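Local coordinates for protein exoribonuclease II, mitochondrial (Candida glabrata, PDB 6F3H) that probably degrades mitochondrial RNA from its 3' end as a magnesium-binding exoribonuclease of the RNB family, working with a helicase in the mitochondrial degradosome, at residues Asp410-Glu415 / Ser422-His427; Ile491-Glu496 / Asp510-Arg515; Phe392-Val397 / Val519-Lys524. The protein carries 1 engineered substitution. All coordinates share one frame; numbering follows the deposited sequence.

Contact 1 of 3, residues Asp410-Glu415 / Ser422-His427; sequences DGISIE and SRIHIH. With MG (magnesium ion), chain E; nucleotides of chain C.
Ser422 brings its CB to CD1 of Ile414, 3.9 Å away, a small residue beside a long aliphatic branch. Arg423 follows with a pair of backbone bonds to Glu415, and the two side chains run alongside each other. Arg423 NH1 reaches Glu415 OE1 at 2.7 Å in a salt bridge of weak hydrogen-bond geometry, the carboxylate and guanidinium planes turned 73° apart; Arg423 NE forms a second salt bridge, with Glu496 of strand 488-499. On the other face, Ile424, its CG1 beside the backbone N (chi1 -44°), sets CD1 against CG1 of Ile414 (3.5 Å). His425 pairs its backbone with Ser413 in both directions, and its ND1 is hydrogen-bonded to Ser494 OG. Ile426 lays CD1 beside CG2 of Ile412 at 4.0 Å, continuing the isoleucine surface under helices 543-567 and 603-625. His427 NE2 donates to Ser413 OG, 3.0 Å away and in the ring plane. That hydroxyl is also hydrogen-bonded to Pro396 O, and His427 ND1 to Ser492 OG, so the imidazole is gripped at both nitrogens. Beyond the last pair, Gly411 with His427, Asp410 OD1 binds magnesium at 2.3 Å, together with Asp401, and lies 3.8 Å from O3' of A5 of chain C. This is an antiparallel beta hairpin carrying an acidic metal ligand at its end, in the magnesium site of an RNB nuclease.

Contact 2 of 3, residues Ile491-Glu496 / Asp510-Arg515; sequences ISFSFE and DTFQVR
Phe493 keeps CG beside its backbone N, anti to the carbonyl carbon (chi1 -54°), whereas Phe512 swings CG anti to the N (chi1 177°); these two choices send the rings the same way, side by side. They belong to the antiparallel beta hairpin of strands 488-499 and 505-519 in the RNB domain. Phe512 CZ comes up to the edge of the Phe493 ring, near its plane, 3.9 Å from CD2. Val514, the non-hydrogen-bonded partner of Phe493, rests both methyls against the same ring, with CG1 3.7 Å from CE2. Phe495 approaches Phe512 at a slant, CD1 to CD1 4.1 Å. Large aromatic and branched residues suit this face because helix 603-625 packs on it, Cys619 meeting Phe493 and Phe622 meeting Val514.

The opposite face is polar. Ser492 and Ser494 each form two backbone bonds, to Arg515 and Gln513 respectively, and both hydroxyls reach histidines of strand 421-429: Ser494 OG bonds His425, and Ser492 OG is hydrogen-bonded to Thr490 OG1 as well as to His427 ND1. Arg515, bent at chi3 (-98°), folds over this face and leaves NH2 3.3 Å from Ser494 OG, and its guanidinium makes a cation-pi contact with Tyr390.

At the corner near Thr511 the chain leaves the regular pairing. Glu496 turns its carboxylate to Arg421 and Arg423, while its side chain crosses that of Thr511 at about a right angle. The threonine methyl, Thr511 CG2, lies against Glu496, 3.4 Å from its CD.

Contact 3 of 3, residues Phe392-Val397 / Val519-Lys524; sequences FGDMPV and VSNFPK
Asn521 extends its side chain toward the turn at Asp394, and CB, CG and ND2 each meet that loop. CB sits near the carbonyl oxygens of Asp394 and of Met395, a residue present as selenomethionine. The amide lies face to face with the Asp394 carboxylate, Asn521 CG 3.9 Å from Asp394 OD1, their planes only 2° apart. At the tip, ND2 donates to Asp394 O at 2.7 Å and also lies 3.5 Å from Pro396 CB. CG anti to the backbone N, chi1 -178°, gives the amide this reach, and an amide N-H suits the carbonyl oxygen of Asp394 within the turn.

The type II' turn from Phe392 to Met395 places Gly393 where phi is positive, easy for glycine. A water takes the Ser520 OG hydrogen and gives one to Gly393 O. Val397 N bonds Asn521 O at 2.8 Å. Val397 CG2 crosses over Val519, its CB faces Phe522 CD1 at 3.7 Å, and Phe392 CD1 touches Val519 CG1. The loop after strand 390-391 is thus tied to the end of strand 505-519 and the loop beyond, through polar bonds at partly exposed Asn521 and Ser520 and apolar contacts among buried Val397, Val519, Phe392 and Phe522.

Overall arrangement
Contacts 1 and 2 are successive hairpins of one sheet, their centres about 9 Å apart, joined where strands 421-429 and 488-499 run side by side; Ile424 N lies 2.7 Å from Phe495 O, a probable hydrogen bond. Contact 3 closes the 392-524 span that holds both, its centre about 10 Å from that of contact 1 and about 17 Å from that of contact 2. Phe392 sets its ring edge-to-face with His425 and His427 and also touches Ser492 and Arg515, so all three contacts meet around it. Magnesium lies at contact 1, whereas the side chain of Val397 in contact 3 is about 10 Å from it and that of Phe493 in contact 2 about 14 Å.

Contact 1 of 3, residues Asp410-Glu415 / Ser422-His427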
# COMPACT_ATOMS: atom_id res chain seq x y z
N ASP A 410 -4.88 12.48 -17.00
CA ASP A 410 -4.39 13.85 -16.91
C ASP A 410 -4.04 14.47 -18.26
O ASP A 410 -3.47 13.80 -19.13
CB ASP A 410 -3.12 13.84 -16.04
CG ASP A 410 -2.02 12.93 -16.62
OD1 ASP A 410 -2.36 11.94 -17.32
OD2 ASP A 410 -0.82 13.09 -16.33
N GLY A 411 -4.32 15.76 -18.41
CA GLY A 411 -3.78 16.54 -19.51
C GLY A 411 -3.52 17.96 -19.05
O GLY A 411 -4.14 18.44 -18.11
N ILE A 412 -2.60 18.63 -19.74
CA ILE A 412 -2.24 20.01 -19.42
C ILE A 412 -2.46 20.92 -20.62
O ILE A 412 -2.14 20.57 -21.76
CB ILE A 412 -0.76 20.11 -18.98
CG1 ILE A 412 -0.40 18.95 -18.09
CG2 ILE A 412 -0.50 21.41 -18.28
CD1 ILE A 412 1.03 18.96 -17.69
N SER A 413 -2.94 22.13 -20.35
CA SER A 413 -3.15 23.15 -21.36
C SER A 413 -2.72 24.48 -20.78
O SER A 413 -2.98 24.76 -19.61
CB SER A 413 -4.61 23.20 -21.80
OG SER A 413 -4.97 21.97 -22.41
N ILE A 414 -2.02 25.28 -21.59
CA ILE A 414 -1.58 26.60 -21.18
C ILE A 414 -2.01 27.63 -22.20
O ILE A 414 -2.07 27.37 -23.41
CB ILE A 414 -0.05 26.66 -20.96
CG1 ILE A 414 0.36 28.05 -20.50
CG2 ILE A 414 0.69 26.31 -22.19
CD1 ILE A 414 1.78 28.12 -20.08
N GLU A 415 -2.37 28.80 -21.69
CA GLU A 415 -2.62 29.98 -22.49
C GLU A 415 -1.70 31.08 -22.03
O GLU A 415 -1.80 31.53 -20.88
CB GLU A 415 -4.06 30.42 -22.35
CG GLU A 415 -4.95 29.67 -23.24
CD GLU A 415 -6.37 29.91 -22.87
OE1 GLU A 415 -6.60 30.40 -21.75
OE2 GLU A 415 -7.25 29.65 -23.72
N SER A 422 0.23 33.62 -17.28
CA SER A 422 -0.20 32.46 -18.06
C SER A 422 -1.41 31.84 -17.39
O SER A 422 -1.54 31.85 -16.16
CB SER A 422 0.90 31.40 -18.16
OG SER A 422 2.20 31.96 -18.25
N ARG A 423 -2.30 31.28 -18.19
CA ARG A 423 -3.44 30.56 -17.64
C ARG A 423 -3.29 29.08 -17.92
O ARG A 423 -2.91 28.67 -19.02
CB ARG A 423 -4.77 31.03 -18.22
CG ARG A 423 -5.92 30.14 -17.73
CD ARG A 423 -7.28 30.56 -18.23
NE ARG A 423 -7.47 32.00 -18.15
CZ ARG A 423 -7.87 32.75 -19.17
NH1 ARG A 423 -8.11 32.19 -20.34
NH2 ARG A 423 -8.02 34.06 -19.02
N ILE A 424 -3.58 28.28 -16.90
CA ILE A 424 -3.34 26.85 -16.93
C ILE A 424 -4.62 26.08 -16.74
O ILE A 424 -5.46 26.43 -15.90
CB ILE A 424 -2.33 26.46 -15.85
CG1 ILE A 424 -1.20 27.49 -15.90
CG2 ILE A 424 -1.89 25.07 -16.10
CD1 ILE A 424 -0.38 27.41 -17.18
N HIS A 425 -4.75 25.01 -17.50
CA HIS A 425 -5.90 24.13 -17.45
C HIS A 425 -5.43 22.71 -17.28
O HIS A 425 -4.64 22.21 -18.09
CB HIS A 425 -6.73 24.25 -18.71
CG HIS A 425 -7.26 25.62 -18.93
ND1 HIS A 425 -8.46 26.05 -18.39
CD2 HIS A 425 -6.76 26.66 -19.63
CE1 HIS A 425 -8.67 27.30 -18.77
NE2 HIS A 425 -7.66 27.69 -19.52
N ILE A 426 -5.94 22.06 -16.25
CA ILE A 426 -5.62 20.68 -15.95
C ILE A 426 -6.89 19.90 -16.15
O ILE A 426 -7.85 20.07 -15.40
CB ILE A 426 -5.10 20.52 -14.53
CG1 ILE A 426 -4.16 21.67 -14.25
CG2 ILE A 426 -4.40 19.20 -14.39
CD1 ILE A 426 -2.93 21.61 -15.12
N HIS A 427 -6.88 19.06 -17.16
CA HIS A 427 -8.06 18.32 -17.53
C HIS A 427 -7.89 16.91 -17.04
O HIS A 427 -6.97 16.20 -17.46
CB HIS A 427 -8.30 18.34 -19.03
CG HIS A 427 -8.07 19.68 -19.62
ND1 HIS A 427 -8.93 20.73 -19.40
CD2 HIS A 427 -7.10 20.14 -20.44
CE1 HIS A 427 -8.47 21.79 -20.03
NE2 HIS A 427 -7.37 21.46 -20.68
MG MG E . -0.53 10.74 -17.89
P A C 5 -0.11 11.78 -10.38
OP1 A C 5 -1.37 12.49 -10.70
OP2 A C 5 -0.09 10.83 -9.23
O5' A C 5 0.29 10.97 -11.67
C5' A C 5 0.44 11.66 -12.90
C4' A C 5 1.18 10.84 -13.92
O4' A C 5 2.54 10.60 -13.47
C3' A C 5 0.63 9.46 -14.22
O3' A C 5 -0.43 9.50 -15.14
C2' A C 5 1.85 8.75 -14.76
O2' A C 5 2.11 9.15 -16.10
C1' A C 5 2.94 9.31 -13.86
N9 A C 5 3.04 8.51 -12.65
C8 A C 5 2.43 8.69 -11.43
N7 A C 5 2.69 7.75 -10.57
C5 A C 5 3.51 6.90 -11.30
C6 A C 5 4.15 5.71 -10.96
N6 A C 5 4.05 5.14 -9.75
N1 A C 5 4.89 5.13 -11.93
C2 A C 5 4.98 5.71 -13.14
N3 A C 5 4.43 6.84 -13.59
C4 A C 5 3.71 7.36 -12.59
O HOH W 1 0.27 12.45 -17.33
O HOH W 2 -2.11 11.76 -18.50

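Contact 2 of 3, residues Ile491-Glu496 / Asp510-Arg515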
# COMPACT_ATOMS: atom_id res chain seq x y z
N ILE A 491 -12.99 16.83 -16.13
CA ILE A 491 -13.14 17.78 -15.05
C ILE A 491 -11.90 18.64 -15.09
O ILE A 491 -10.78 18.13 -14.94
CB ILE A 491 -13.27 17.10 -13.69
CG1 ILE A 491 -14.50 16.19 -13.66
CG2 ILE A 491 -13.39 18.14 -12.61
CD1 ILE A 491 -14.89 15.74 -12.23
N SER A 492 -12.08 19.94 -15.26
CA SER A 492 -10.95 20.79 -15.56
C SER A 492 -10.78 21.86 -14.51
O SER A 492 -11.75 22.50 -14.07
CB SER A 492 -11.10 21.38 -16.96
OG SER A 492 -11.30 20.34 -17.90
N PHE A 493 -9.54 22.06 -14.11
CA PHE A 493 -9.17 22.98 -13.06
C PHE A 493 -8.31 24.05 -13.69
O PHE A 493 -7.26 23.74 -14.25
CB PHE A 493 -8.39 22.27 -11.97
CG PHE A 493 -9.11 21.08 -11.42
CD1 PHE A 493 -9.10 19.87 -12.12
CD2 PHE A 493 -9.79 21.16 -10.22
CE1 PHE A 493 -9.77 18.76 -11.62
CE2 PHE A 493 -10.46 20.06 -9.72
CZ PHE A 493 -10.45 18.86 -10.42
N SER A 494 -8.75 25.28 -13.61
CA SER A 494 -8.13 26.36 -14.34
C SER A 494 -7.71 27.44 -13.37
O SER A 494 -8.38 27.66 -12.36
CB SER A 494 -9.08 26.91 -15.38
OG SER A 494 -9.72 25.85 -16.08
N PHE A 495 -6.57 28.06 -13.66
CA PHE A 495 -6.07 29.13 -12.81
C PHE A 495 -4.89 29.79 -13.51
O PHE A 495 -4.35 29.26 -14.49
CB PHE A 495 -5.64 28.61 -11.47
CG PHE A 495 -4.73 27.47 -11.58
CD1 PHE A 495 -5.24 26.18 -11.66
CD2 PHE A 495 -3.37 27.67 -11.69
CE1 PHE A 495 -4.39 25.09 -11.80
CE2 PHE A 495 -2.52 26.60 -11.83
CZ PHE A 495 -3.03 25.30 -11.88
N GLU A 496 -4.47 30.93 -12.97
CA GLU A 496 -3.44 31.73 -13.60
C GLU A 496 -2.27 31.95 -12.67
O GLU A 496 -2.42 32.14 -11.46
CB GLU A 496 -3.97 33.05 -14.05
CG GLU A 496 -4.82 32.89 -15.27
CD GLU A 496 -5.80 34.03 -15.42
OE1 GLU A 496 -5.52 35.11 -14.87
OE2 GLU A 496 -6.83 33.85 -16.11
N ASP A 510 -7.64 33.33 -6.66
CA ASP A 510 -8.91 33.86 -7.12
C ASP A 510 -9.16 33.49 -8.58
O ASP A 510 -10.32 33.42 -9.00
CB ASP A 510 -8.90 35.37 -6.88
CG ASP A 510 -10.26 36.01 -7.02
OD1 ASP A 510 -10.95 35.77 -8.04
OD2 ASP A 510 -10.65 36.78 -6.11
N THR A 511 -8.11 33.19 -9.36
CA THR A 511 -8.31 32.62 -10.70
C THR A 511 -8.89 31.22 -10.65
O THR A 511 -9.54 30.77 -11.61
CB THR A 511 -7.00 32.51 -11.47
OG1 THR A 511 -6.22 33.68 -11.29
CG2 THR A 511 -7.30 32.32 -12.92
N PHE A 512 -8.62 30.49 -9.58
CA PHE A 512 -8.86 29.06 -9.55
C PHE A 512 -10.31 28.76 -9.83
O PHE A 512 -11.21 29.34 -9.23
CB PHE A 512 -8.46 28.48 -8.20
CG PHE A 512 -8.74 27.01 -8.07
CD1 PHE A 512 -7.85 26.07 -8.55
CD2 PHE A 512 -9.92 26.56 -7.49
CE1 PHE A 512 -8.11 24.70 -8.44
CE2 PHE A 512 -10.18 25.20 -7.37
CZ PHE A 512 -9.28 24.27 -7.85
N GLN A 513 -10.53 27.79 -10.69
CA GLN A 513 -11.88 27.49 -11.12
C GLN A 513 -11.99 26.01 -11.42
O GLN A 513 -11.04 25.40 -11.92
CB GLN A 513 -12.20 28.33 -12.34
CG GLN A 513 -13.64 28.43 -12.66
CD GLN A 513 -13.82 28.83 -14.08
OE1 GLN A 513 -14.88 28.62 -14.66
NE2 GLN A 513 -12.78 29.40 -14.67
N VAL A 514 -13.14 25.42 -11.11
CA VAL A 514 -13.39 24.02 -11.41
C VAL A 514 -14.61 23.97 -12.32
O VAL A 514 -15.63 24.59 -12.02
CB VAL A 514 -13.63 23.19 -10.13
CG1 VAL A 514 -13.70 21.69 -10.45
CG2 VAL A 514 -12.57 23.45 -9.08
N ARG A 515 -14.49 23.26 -13.45
CA ARG A 515 -15.56 23.14 -14.43
C ARG A 515 -15.58 21.76 -15.04
O ARG A 515 -14.54 21.11 -15.18
CB ARG A 515 -15.41 24.08 -15.62
CG ARG A 515 -15.68 25.50 -15.36
CD ARG A 515 -15.32 26.29 -16.62
NE ARG A 515 -14.00 26.87 -16.50
CZ ARG A 515 -13.30 27.35 -17.52
NH1 ARG A 515 -13.79 27.32 -18.74
NH2 ARG A 515 -12.10 27.86 -17.30

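Contact 3 of 3, residues Phe392-Val397 / Val519-Lys524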
# COMPACT_ATOMS: atom_id res chain seq x y z
N PHE A 392 -13.61 23.61 -24.45
CA PHE A 392 -12.32 24.24 -24.71
C PHE A 392 -11.97 24.21 -26.19
O PHE A 392 -10.94 24.78 -26.59
CB PHE A 392 -11.25 23.53 -23.89
CG PHE A 392 -11.46 23.61 -22.40
CD1 PHE A 392 -12.24 22.65 -21.73
CD2 PHE A 392 -10.91 24.66 -21.65
CE1 PHE A 392 -12.47 22.73 -20.34
CE2 PHE A 392 -11.12 24.75 -20.27
CZ PHE A 392 -11.89 23.78 -19.61
N GLY A 393 -12.80 23.58 -26.99
CA GLY A 393 -12.61 23.60 -28.42
C GLY A 393 -11.38 22.84 -28.86
O GLY A 393 -11.16 21.68 -28.50
N ASP A 394 -10.58 23.52 -29.66
CA ASP A 394 -9.43 22.93 -30.31
C ASP A 394 -8.18 23.25 -29.54
O ASP A 394 -7.08 22.90 -29.96
CB ASP A 394 -9.31 23.47 -31.74
CG ASP A 394 -8.40 22.63 -32.61
OD1 ASP A 394 -8.71 21.44 -32.78
OD2 ASP A 394 -7.40 23.17 -33.13
N MSE A 395 -8.33 23.93 -28.42
CA MSE A 395 -7.23 24.12 -27.53
C MSE A 395 -6.55 22.79 -27.28
O MSE A 395 -7.21 21.79 -26.96
CB MSE A 395 -7.72 24.70 -26.24
CG MSE A 395 -6.69 24.65 -25.18
SE MSE A 395 -7.43 25.20 -23.48
CE MSE A 395 -5.94 26.30 -22.86
N PRO A 396 -5.22 22.78 -27.45
CA PRO A 396 -4.45 21.54 -27.36
C PRO A 396 -4.17 21.14 -25.92
O PRO A 396 -3.78 21.95 -25.08
CB PRO A 396 -3.13 21.87 -28.07
CG PRO A 396 -3.05 23.34 -28.05
CD PRO A 396 -4.35 23.95 -27.60
N VAL A 397 -4.32 19.83 -25.69
CA VAL A 397 -4.18 19.21 -24.38
C VAL A 397 -3.06 18.19 -24.44
O VAL A 397 -3.15 17.22 -25.19
CB VAL A 397 -5.46 18.49 -23.98
CG1 VAL A 397 -5.33 17.98 -22.59
CG2 VAL A 397 -6.60 19.46 -24.10
N VAL A 519 -12.82 18.51 -24.43
CA VAL A 519 -11.58 18.76 -25.13
C VAL A 519 -11.53 17.76 -26.27
O VAL A 519 -12.20 16.73 -26.23
CB VAL A 519 -10.36 18.57 -24.19
CG1 VAL A 519 -10.40 19.55 -23.03
CG2 VAL A 519 -10.36 17.16 -23.68
N SER A 520 -10.75 18.07 -27.30
CA SER A 520 -10.68 17.07 -28.35
C SER A 520 -9.37 17.13 -29.10
O SER A 520 -9.08 16.26 -29.92
CB SER A 520 -11.85 17.24 -29.32
OG SER A 520 -12.18 18.61 -29.47
N ASN A 521 -8.55 18.13 -28.83
CA ASN A 521 -7.29 18.26 -29.55
C ASN A 521 -6.21 17.76 -28.62
O ASN A 521 -5.78 18.48 -27.72
CB ASN A 521 -7.05 19.70 -29.96
CG ASN A 521 -5.77 19.87 -30.76
OD1 ASN A 521 -5.26 18.91 -31.36
ND2 ASN A 521 -5.24 21.09 -30.77
N PHE A 522 -5.73 16.55 -28.88
CA PHE A 522 -4.72 15.88 -28.04
C PHE A 522 -3.44 15.64 -28.84
O PHE A 522 -3.33 14.64 -29.56
CB PHE A 522 -5.21 14.53 -27.53
CG PHE A 522 -6.39 14.59 -26.59
CD1 PHE A 522 -6.30 15.20 -25.34
CD2 PHE A 522 -7.57 13.96 -26.95
CE1 PHE A 522 -7.39 15.21 -24.49
CE2 PHE A 522 -8.65 13.96 -26.11
CZ PHE A 522 -8.56 14.58 -24.87
N PRO A 523 -2.42 16.50 -28.70
CA PRO A 523 -1.10 16.19 -29.28
C PRO A 523 -0.48 14.89 -28.75
O PRO A 523 -0.53 14.59 -27.55
CB PRO A 523 -0.27 17.42 -28.89
CG PRO A 523 -1.27 18.51 -28.82
CD PRO A 523 -2.50 17.89 -28.23
N LYS A 524 0.10 14.10 -29.67
CA LYS A 524 0.73 12.82 -29.33
C LYS A 524 2.08 13.03 -28.66
O LYS A 524 3.02 13.50 -29.30
CB LYS A 524 0.90 11.96 -30.57
O HOH W 3 -13.47 20.17 -27.82